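Local coordinates for protein fiber (Murine adenovirus 2, PDB 5NBH) that probably attaches the virus to host cells, and binds N-acetylglucosamine through its trimeric distal fibre domain, at residues 94-108 against 121-135. Sequence-based numbering, arbitrary orientation.
Sequences RLRNGTYNEYADAHI and IDVTGETNATGTQTW
Ala104, Ala106 and Ile108 of strand 103-108 face Gly125, Val123 and Ile121 as antiparallel non-hydrogen-bonded pairs, alternating with the hydrogen-bonded pairs Asp105–Thr124 and His107–Asp122, in a β-hairpin whose strand axes run at 157°. The hairpin illustrates how an aromatic ring from a second sheet packs on the face that carries Ala104: Ala104 CB lies over the six-membered ring of Trp135 in a CH-pi contact, 4.1 Å from its centroid, while Leu95 CB reaches Trp135 CE3 at 3.9 Å. On the other face, in one of two conformers modelled for Arg94, its NH2 forms a salt bridge with Glu126 OE2 and its NH1 one with Asp105 OD1. CG anti to the backbone N (chi1 174°) brings the amide of Asn97 against Gln133. There OD1 accepts a nearly straight bond from Thr134 N at 2.9 Å, while ND2 donates to Glu102 OE1 at 3.0 Å and to a water bound to Thr132 O; together these fix the amide's rotation. Asn97, Glu102, Thr130, Thr132 and Gln133 bind N-acetylglucosamine in this protein, though the sugar is absent here. Strands 83-96 and 223-231 flank the hairpin, whereas strand 131-140 edges the second sheet beside strand 208-217, where Trp135 NE1 is hydrogen-bonded to Ser215 OG.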
loop_
_atom_site.group_PDB
_atom_site.type_symbol
_atom_site.label_atom_id
_atom_site.label_comp_id
_atom_site.label_asym_id
_atom_site.label_seq_id
_atom_site.Cartn_x
_atom_site.Cartn_y
_atom_site.Cartn_z
ATOM N N ARG A 94 -9.260 -10.378 -20.097
ATOM C CA ARG A 94 -8.594 -11.020 -21.220
ATOM C C ARG A 94 -7.815 -9.966 -22.001
ATOM O O ARG A 94 -8.389 -8.904 -22.366
ATOM C CB ARG A 94 -9.665 -11.648 -22.110
ATOM C CG ARG A 94 -9.109 -12.486 -23.235
ATOM C CD ARG A 94 -8.240 -13.558 -22.639
ATOM N NE ARG A 94 -8.243 -14.738 -23.461
ATOM C CZ ARG A 94 -7.816 -15.906 -23.041
ATOM N NH1 ARG A 94 -7.326 -16.026 -21.816
ATOM N NH2 ARG A 94 -7.870 -16.931 -23.861
ATOM N N LEU A 95 -6.506 -10.220 -22.179
ATOM C CA LEU A 95 -5.585 -9.343 -22.876
ATOM C C LEU A 95 -4.952 -10.083 -24.039
ATOM O O LEU A 95 -4.663 -11.259 -23.937
ATOM C CB LEU A 95 -4.467 -8.857 -21.950
ATOM C CG LEU A 95 -4.958 -8.083 -20.729
ATOM C CD1 LEU A 95 -3.811 -7.745 -19.830
ATOM C CD2 LEU A 95 -5.682 -6.842 -21.167
ATOM N N ARG A 96 -4.755 -9.374 -25.128
ATOM C CA ARG A 96 -4.038 -9.916 -26.296
ATOM C C ARG A 96 -2.667 -9.262 -26.419
ATOM O O ARG A 96 -2.528 -8.034 -26.234
ATOM C CB ARG A 96 -4.847 -9.638 -27.549
ATOM C CG ARG A 96 -4.274 -10.258 -28.799
ATOM C CD ARG A 96 -5.203 -10.086 -29.974
ATOM N NE ARG A 96 -4.711 -10.789 -31.156
ATOM C CZ ARG A 96 -5.379 -10.951 -32.294
ATOM N NH1 ARG A 96 -6.590 -10.418 -32.460
ATOM N NH2 ARG A 96 -4.810 -11.612 -33.294
ATOM N N ASN A 97 -1.657 -10.066 -26.764
ATOM C CA ASN A 97 -0.331 -9.570 -27.062
ATOM C C ASN A 97 -0.297 -8.983 -28.474
ATOM O O ASN A 97 0.019 -9.695 -29.461
ATOM C CB ASN A 97 0.707 -10.688 -26.935
ATOM C CG ASN A 97 2.092 -10.253 -27.377
ATOM O OD1 ASN A 97 2.405 -9.053 -27.456
ATOM N ND2 ASN A 97 2.936 -11.237 -27.697
ATOM N N GLY A 98 -0.602 -7.696 -28.578
ATOM C CA GLY A 98 -0.626 -6.991 -29.859
ATOM C C GLY A 98 -1.489 -7.673 -30.893
ATOM O O GLY A 98 -2.655 -7.883 -30.639
ATOM N N THR A 99 -0.904 -7.975 -32.067
ATOM C CA THR A 99 -1.602 -8.605 -33.167
ATOM C C THR A 99 -1.370 -10.112 -33.213
ATOM O O THR A 99 -1.875 -10.781 -34.134
ATOM C CB THR A 99 -1.194 -7.981 -34.527
ATOM O OG1 THR A 99 0.233 -7.817 -34.606
ATOM C CG2 THR A 99 -1.831 -6.632 -34.674
ATOM N N TYR A 100 -0.610 -10.647 -32.248
ATOM C CA TYR A 100 -0.252 -12.067 -32.267
ATOM C C TYR A 100 -1.430 -12.848 -31.729
ATOM O O TYR A 100 -2.306 -12.292 -31.042
ATOM C CB TYR A 100 1.001 -12.334 -31.438
ATOM C CG TYR A 100 2.326 -11.760 -31.945
ATOM C CD1 TYR A 100 2.418 -10.947 -33.100
ATOM C CD2 TYR A 100 3.493 -11.996 -31.244
ATOM C CE1 TYR A 100 3.634 -10.428 -33.513
ATOM C CE2 TYR A 100 4.712 -11.467 -31.649
ATOM C CZ TYR A 100 4.777 -10.683 -32.789
ATOM O OH TYR A 100 5.991 -10.168 -33.164
ATOM N N ASN A 101 -1.442 -14.148 -31.990
ATOM C CA ASN A 101 -2.496 -15.033 -31.485
ATOM C C ASN A 101 -2.048 -15.539 -30.104
ATOM O O ASN A 101 -1.856 -16.724 -29.888
ATOM C CB ASN A 101 -2.733 -16.185 -32.478
ATOM C CG ASN A 101 -3.332 -15.701 -33.782
ATOM O OD1 ASN A 101 -4.315 -14.963 -33.770
ATOM N ND2 ASN A 101 -2.757 -16.111 -34.919
ATOM N N GLU A 102 -1.797 -14.600 -29.196
ATOM C CA GLU A 102 -1.275 -14.900 -27.862
ATOM C C GLU A 102 -2.079 -14.051 -26.887
ATOM O O GLU A 102 -2.232 -12.830 -27.108
ATOM C CB GLU A 102 0.196 -14.544 -27.758
ATOM C CG GLU A 102 1.124 -15.453 -28.568
ATOM C CD GLU A 102 2.590 -15.100 -28.444
ATOM O OE1 GLU A 102 2.980 -14.246 -27.587
ATOM O OE2 GLU A 102 3.382 -15.689 -29.246
ATOM N N TYR A 103 -2.573 -14.696 -25.840
ATOM C CA TYR A 103 -3.472 -14.044 -24.869
ATOM C C TYR A 103 -3.045 -14.331 -23.421
ATOM O O TYR A 103 -2.293 -15.262 -23.160
ATOM C CB TYR A 103 -4.901 -14.523 -25.080
ATOM C CG TYR A 103 -5.472 -14.183 -26.442
ATOM C CD1 TYR A 103 -5.158 -14.965 -27.567
ATOM C CD2 TYR A 103 -6.262 -13.055 -26.630
ATOM C CE1 TYR A 103 -5.680 -14.651 -28.823
ATOM C CE2 TYR A 103 -6.772 -12.728 -27.891
ATOM C CZ TYR A 103 -6.487 -13.528 -28.971
ATOM O OH TYR A 103 -6.986 -13.203 -30.210
ATOM N N ALA A 104 -3.550 -13.510 -22.506
ATOM C CA ALA A 104 -3.368 -13.698 -21.070
ATOM C C ALA A 104 -4.636 -13.264 -20.332
ATOM O O ALA A 104 -5.428 -12.487 -20.847
ATOM C CB ALA A 104 -2.186 -12.909 -20.583
ATOM N N ASP A 105 -4.795 -13.782 -19.120
ATOM C CA ASP A 105 -5.832 -13.327 -18.182
ATOM C C ASP A 105 -5.123 -12.535 -17.102
ATOM O O ASP A 105 -4.070 -12.959 -16.619
ATOM C CB ASP A 105 -6.503 -14.509 -17.520
ATOM C CG ASP A 105 -7.595 -15.126 -18.384
ATOM O OD1 ASP A 105 -7.917 -14.572 -19.448
ATOM O OD2 ASP A 105 -8.140 -16.164 -17.966
ATOM N N ALA A 106 -5.678 -11.394 -16.724
ATOM C CA ALA A 106 -5.020 -10.550 -15.756
ATOM C C ALA A 106 -5.990 -10.122 -14.644
ATOM O O ALA A 106 -7.112 -9.730 -14.922
ATOM C CB ALA A 106 -4.422 -9.342 -16.461
ATOM N N HIS A 107 -5.529 -10.241 -13.405
ATOM C CA HIS A 107 -6.196 -9.625 -12.250
ATOM C C HIS A 107 -5.453 -8.342 -11.975
ATOM O O HIS A 107 -4.228 -8.338 -11.926
ATOM C CB HIS A 107 -6.138 -10.519 -11.029
ATOM C CG HIS A 107 -6.842 -11.838 -11.193
ATOM N ND1 HIS A 107 -8.179 -12.014 -10.920
ATOM C CD2 HIS A 107 -6.368 -13.055 -11.547
ATOM C CE1 HIS A 107 -8.510 -13.271 -11.134
ATOM N NE2 HIS A 107 -7.432 -13.925 -11.526
ATOM N N ILE A 108 -6.181 -7.247 -11.838
ATOM C CA ILE A 108 -5.583 -5.926 -11.686
ATOM C C ILE A 108 -6.181 -5.185 -10.503
ATOM O O ILE A 108 -7.422 -5.150 -10.365
ATOM C CB ILE A 108 -5.849 -5.082 -12.939
ATOM C CG1 ILE A 108 -5.254 -5.772 -14.179
ATOM C CG2 ILE A 108 -5.215 -3.717 -12.831
ATOM C CD1 ILE A 108 -5.879 -5.284 -15.460
ATOM N N ILE A 121 -0.617 -6.037 -10.890
ATOM C CA ILE A 121 -1.175 -6.916 -11.891
ATOM C C ILE A 121 -0.625 -8.330 -11.724
ATOM O O ILE A 121 0.535 -8.525 -11.400
ATOM C CB ILE A 121 -0.928 -6.386 -13.333
ATOM C CG1 ILE A 121 -1.750 -7.178 -14.343
ATOM C CG2 ILE A 121 0.555 -6.358 -13.675
ATOM C CD1 ILE A 121 -1.814 -6.489 -15.710
ATOM N N ASP A 122 -1.495 -9.292 -11.956
ATOM C CA ASP A 122 -1.146 -10.709 -11.926
ATOM C C ASP A 122 -1.500 -11.236 -13.295
ATOM O O ASP A 122 -2.671 -11.278 -13.630
ATOM C CB ASP A 122 -1.996 -11.378 -10.864
ATOM C CG ASP A 122 -1.431 -12.672 -10.437
ATOM O OD1 ASP A 122 -0.821 -12.702 -9.359
ATOM O OD2 ASP A 122 -1.536 -13.630 -11.208
ATOM N N VAL A 123 -0.505 -11.579 -14.111
ATOM C CA VAL A 123 -0.728 -11.910 -15.524
ATOM C C VAL A 123 -0.514 -13.395 -15.665
ATOM O O VAL A 123 0.493 -13.911 -15.220
ATOM C CB VAL A 123 0.276 -11.180 -16.452
ATOM C CG1 VAL A 123 0.114 -11.599 -17.921
ATOM C CG2 VAL A 123 0.139 -9.676 -16.337
ATOM N N THR A 124 -1.462 -14.097 -16.255
ATOM C CA THR A 124 -1.281 -15.517 -16.544
ATOM C C THR A 124 -1.438 -15.709 -18.054
ATOM O O THR A 124 -2.548 -15.796 -18.588
ATOM C CB THR A 124 -2.273 -16.403 -15.786
ATOM O OG1 THR A 124 -2.150 -16.164 -14.379
ATOM C CG2 THR A 124 -1.998 -17.870 -16.044
ATOM N N GLY A 125 -0.296 -15.708 -18.729
ATOM C CA GLY A 125 -0.219 -15.991 -20.174
ATOM C C GLY A 125 -0.507 -17.447 -20.503
ATOM O O GLY A 125 -0.289 -18.357 -19.687
ATOM N N GLU A 126 -1.008 -17.668 -21.720
ATOM C CA GLU A 126 -1.420 -18.996 -22.141
ATOM C C GLU A 126 -0.349 -19.685 -22.950
ATOM O O GLU A 126 -0.323 -20.895 -22.991
ATOM C CB GLU A 126 -2.647 -18.928 -23.024
ATOM C CG GLU A 126 -3.912 -18.459 -22.358
ATOM C CD GLU A 126 -5.098 -18.525 -23.305
ATOM O OE1 GLU A 126 -4.942 -18.462 -24.559
ATOM O OE2 GLU A 126 -6.210 -18.654 -22.781
ATOM N N THR A 127 0.510 -18.917 -23.612
ATOM C CA THR A 127 1.352 -19.469 -24.659
ATOM C C THR A 127 2.818 -19.244 -24.367
ATOM O O THR A 127 3.264 -18.106 -24.112
ATOM C CB THR A 127 0.977 -18.821 -26.032
ATOM O OG1 THR A 127 -0.418 -18.985 -26.285
ATOM C CG2 THR A 127 1.752 -19.468 -27.165
ATOM N N ASN A 128 3.606 -20.317 -24.439
ATOM C CA ASN A 128 5.061 -20.171 -24.343
ATOM C C ASN A 128 5.574 -19.246 -25.428
ATOM O O ASN A 128 5.136 -19.322 -26.569
ATOM C CB ASN A 128 5.768 -21.503 -24.458
ATOM C CG ASN A 128 5.450 -22.413 -23.300
ATOM O OD1 ASN A 128 4.375 -22.999 -23.248
ATOM N ND2 ASN A 128 6.374 -22.527 -22.362
ATOM N N ALA A 129 6.508 -18.378 -25.072
ATOM C CA ALA A 129 6.999 -17.386 -26.008
ATOM C C ALA A 129 8.416 -16.995 -25.706
ATOM O O ALA A 129 8.860 -17.016 -24.549
ATOM C CB ALA A 129 6.111 -16.159 -25.985
ATOM N N THR A 130 9.133 -16.649 -26.776
ATOM C CA THR A 130 10.449 -16.107 -26.693
ATOM C C THR A 130 10.381 -14.759 -27.409
ATOM O O THR A 130 10.136 -14.687 -28.634
ATOM C CB THR A 130 11.484 -17.045 -27.349
ATOM O OG1 THR A 130 11.478 -18.291 -26.641
ATOM C CG2 THR A 130 12.862 -16.451 -27.293
ATOM N N GLY A 131 10.578 -13.700 -26.640
ATOM C CA GLY A 131 10.474 -12.351 -27.146
ATOM C C GLY A 131 9.820 -11.468 -26.109
ATOM O O GLY A 131 9.865 -11.777 -24.938
ATOM N N THR A 132 9.245 -10.362 -26.556
ATOM C CA THR A 132 8.676 -9.364 -25.645
ATOM C C THR A 132 7.202 -9.229 -25.951
ATOM O O THR A 132 6.850 -8.989 -27.115
ATOM C CB THR A 132 9.389 -8.025 -25.773
ATOM O OG1 THR A 132 10.761 -8.188 -25.360
ATOM C CG2 THR A 132 8.714 -6.945 -24.904
ATOM N N GLN A 133 6.340 -9.387 -24.935
ATOM C CA GLN A 133 4.878 -9.261 -25.123
ATOM C C GLN A 133 4.434 -7.870 -24.699
ATOM O O GLN A 133 4.999 -7.304 -23.763
ATOM C CB GLN A 133 4.068 -10.290 -24.302
ATOM C CG GLN A 133 4.452 -11.737 -24.559
ATOM C CD GLN A 133 5.705 -12.164 -23.806
ATOM O OE1 GLN A 133 5.867 -11.848 -22.634
ATOM N NE2 GLN A 133 6.582 -12.914 -24.469
ATOM N N THR A 134 3.409 -7.345 -25.360
ATOM C CA THR A 134 2.890 -6.020 -25.062
ATOM C C THR A 134 1.471 -6.180 -24.589
ATOM O O THR A 134 0.628 -6.702 -25.318
ATOM C CB THR A 134 2.955 -5.062 -26.294
ATOM O OG1 THR A 134 4.315 -4.840 -26.680
ATOM C CG2 THR A 134 2.385 -3.717 -25.933
ATOM N N TRP A 135 1.213 -5.748 -23.342
ATOM C CA TRP A 135 -0.095 -5.830 -22.726
ATOM C C TRP A 135 -0.536 -4.390 -22.555
ATOM O O TRP A 135 0.150 -3.625 -21.862
ATOM C CB TRP A 135 -0.038 -6.541 -21.370
ATOM C CG TRP A 135 0.742 -7.843 -21.397
ATOM C CD1 TRP A 135 1.976 -8.049 -20.868
ATOM C CD2 TRP A 135 0.370 -9.075 -22.046
ATOM N NE1 TRP A 135 2.387 -9.323 -21.116
ATOM C CE2 TRP A 135 1.417 -9.982 -21.832
ATOM C CE3 TRP A 135 -0.755 -9.498 -22.776
ATOM C CZ2 TRP A 135 1.380 -11.293 -22.315
ATOM C CZ3 TRP A 135 -0.785 -10.812 -23.280
ATOM C CH2 TRP A 135 0.263 -11.686 -23.050
HETATM O O HOH W 1 5.654 -10.722 -28.651
HETATM O O HOH W 2 -1.088 -5.146 -26.838
HETATM O O HOH W 3 2.640 -15.386 -24.822
HETATM O O HOH W 4 -2.734 -17.595 -26.255
HETATM O O HOH W 5 0.329 -16.104 -23.705
HETATM O O HOH W 6 -3.686 -13.918 -13.662
#